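Local structure of metallo-beta-lactamase superfamily protein (Thermus thermophilus, 2ZWR) at residues Glu22-Ile27 against Ile46-Leu51. The protein binds zinc or iron ions at a two-metal centre of the metallo-beta-lactamase fold and is probably a hydrolase. Residues are numbered along the deposited sequence; the frame is centred on the assembly and turned at random.
Sequences EGPVLI and IPLAIL. With ZN (zinc ion), chain H.
The carbonyl oxygen of P24 takes the amide hydrogen of L48, with P24 O and L48 N 2.7 Å apart. The CA-H of P47 reaches the same oxygen, so two consecutive residues of 46-51 grip one acceptor. Further along, L26 uses both of its backbone polar groups: L26 N gives a nearly straight bond to A49 O (3.1 Å, 171° at the hydrogen), and L26 O accepts L51 N at 2.9 Å, with the CA-H of I50 beside it. The CA-H of I27 points at L51 O. The two bonds of L26 make L26-I50 a parallel bridge; I27 and L51 pair next, where L51 also bonds to the backbone of D28. This is the parallel pairing of a beta-alpha-beta crossover, strand 23-27, helix 33-43, strand 50-51, in one of the two sheets of the alpha-beta/beta-alpha sandwich of the superfamily. On the helix side, L26 CB meets P47 CB at 3.8 Å, and L26 and P47 both pack on F40. The other face carries V25, whose CG1 lies 4.2 Å from L51 CD1, the two side chains crossing at a slant. With CG1 on the backbone-N side of V25 (chi1 -72°), that methyl is the one turned to L51 CD1 and A49 CB; both V25 and A49 also touch F115. At the more open end, the P24 ring lies against I46 O, with P24 CG 3.3 Å from it. L48 leans its CG toward P24 CD and lays CD1 alongside the backbone, 3.5 Å from E22 O and near G23 CA. E22 extends its chain beyond CG and holds a peripheral zinc ion through both carboxylate oxygens, OE1 at 2.4 Å, with a water as a further ligand.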
loop_
_atom_site.group_PDB
_atom_site.type_symbol
_atom_site.label_atom_id
_atom_site.label_comp_id
_atom_site.label_asym_id
_atom_site.label_seq_id
_atom_site.Cartn_x
_atom_site.Cartn_y
_atom_site.Cartn_z
ATOM N N GLU A 22 0.716 13.158 13.082
ATOM C CA GLU A 22 2.083 12.891 13.541
ATOM C C GLU A 22 3.146 13.143 12.471
ATOM O O GLU A 22 4.282 12.681 12.593
ATOM C CB GLU A 22 2.202 11.457 14.051
ATOM C CG GLU A 22 1.529 11.238 15.398
ATOM C CD GLU A 22 1.072 9.808 15.596
ATOM O OE1 GLU A 22 1.867 8.874 15.361
ATOM O OE2 GLU A 22 -0.094 9.617 15.992
ATOM N N GLY A 23 2.793 13.888 11.435
ATOM C CA GLY A 23 3.734 14.159 10.353
ATOM C C GLY A 23 3.434 13.339 9.109
ATOM O O GLY A 23 2.630 12.399 9.156
ATOM N N PRO A 24 4.077 13.687 7.985
ATOM C CA PRO A 24 3.816 13.025 6.708
ATOM C C PRO A 24 4.333 11.596 6.646
ATOM O O PRO A 24 5.382 11.279 7.221
ATOM C CB PRO A 24 4.574 13.904 5.692
ATOM C CG PRO A 24 4.899 15.177 6.432
ATOM C CD PRO A 24 5.083 14.751 7.845
ATOM N N VAL A 25 3.578 10.737 5.972
ATOM C CA VAL A 25 4.045 9.400 5.620
ATOM C C VAL A 25 3.856 9.150 4.132
ATOM O O VAL A 25 2.985 9.744 3.484
ATOM C CB VAL A 25 3.326 8.247 6.404
ATOM C CG1 VAL A 25 3.768 8.223 7.843
ATOM C CG2 VAL A 25 1.784 8.337 6.280
ATOM N N LEU A 26 4.667 8.237 3.616
ATOM C CA LEU A 26 4.594 7.823 2.243
ATOM C C LEU A 26 4.216 6.342 2.168
ATOM O O LEU A 26 4.954 5.485 2.656
ATOM C CB LEU A 26 5.941 8.088 1.571
ATOM C CG LEU A 26 6.103 7.655 0.118
ATOM C CD1 LEU A 26 5.025 8.258 -0.759
ATOM C CD2 LEU A 26 7.511 8.036 -0.338
ATOM N N ILE A 27 3.056 6.070 1.564
ATOM C CA ILE A 27 2.519 4.714 1.401
ATOM C C ILE A 27 2.838 4.127 0.021
ATOM O O ILE A 27 2.483 4.717 -1.002
ATOM C CB ILE A 27 0.974 4.696 1.628
ATOM C CG1 ILE A 27 0.634 5.157 3.049
ATOM C CG2 ILE A 27 0.365 3.313 1.324
ATOM C CD1 ILE A 27 -0.871 5.323 3.322
ATOM N N ILE A 46 7.701 16.349 3.715
ATOM C CA ILE A 46 8.755 15.339 3.760
ATOM C C ILE A 46 8.276 14.159 4.607
ATOM O O ILE A 46 8.013 14.325 5.797
ATOM C CB ILE A 46 10.080 15.888 4.356
ATOM C CG1 ILE A 46 10.407 17.284 3.811
ATOM C CG2 ILE A 46 11.238 14.907 4.098
ATOM C CD1 ILE A 46 11.474 18.017 4.641
ATOM N N PRO A 47 8.185 12.957 4.006
ATOM C CA PRO A 47 7.710 11.797 4.776
ATOM C C PRO A 47 8.663 11.464 5.924
ATOM O O PRO A 47 9.876 11.668 5.804
ATOM C CB PRO A 47 7.699 10.661 3.740
ATOM C CG PRO A 47 8.704 11.084 2.710
ATOM C CD PRO A 47 8.545 12.587 2.623
ATOM N N LEU A 48 8.107 10.972 7.027
ATOM C CA LEU A 48 8.896 10.544 8.176
ATOM C C LEU A 48 9.133 9.037 8.165
ATOM O O LEU A 48 9.948 8.519 8.922
ATOM C CB LEU A 48 8.190 10.943 9.481
ATOM C CG LEU A 48 8.003 12.446 9.711
ATOM C CD1 LEU A 48 7.376 12.709 11.066
ATOM C CD2 LEU A 48 9.328 13.198 9.549
ATOM N N ALA A 49 8.408 8.343 7.300
ATOM C CA ALA A 49 8.451 6.897 7.237
ATOM C C ALA A 49 7.819 6.423 5.939
ATOM O O ALA A 49 7.034 7.137 5.321
ATOM C CB ALA A 49 7.702 6.291 8.453
ATOM N N ILE A 50 8.172 5.206 5.542
ATOM C CA ILE A 50 7.525 4.500 4.450
ATOM C C ILE A 50 6.637 3.414 5.072
ATOM O O ILE A 50 7.098 2.645 5.912
ATOM C CB ILE A 50 8.577 3.896 3.459
ATOM C CG1 ILE A 50 9.249 5.026 2.650
ATOM C CG2 ILE A 50 7.926 2.837 2.535
ATOM C CD1 ILE A 50 10.432 4.617 1.754
ATOM N N LEU A 51 5.354 3.394 4.692
ATOM C CA LEU A 51 4.395 2.379 5.151
ATOM C C LEU A 51 4.007 1.520 3.945
ATOM O O LEU A 51 3.647 2.055 2.895
ATOM C CB LEU A 51 3.146 3.041 5.761
ATOM C CG LEU A 51 3.102 3.373 7.273
ATOM C CD1 LEU A 51 4.356 4.070 7.801
ATOM C CD2 LEU A 51 1.848 4.178 7.635
HETATM ZN ZN ZN H . 0.781 7.473 17.002
HETATM O O HOH W 1 -1.225 6.617 16.257
#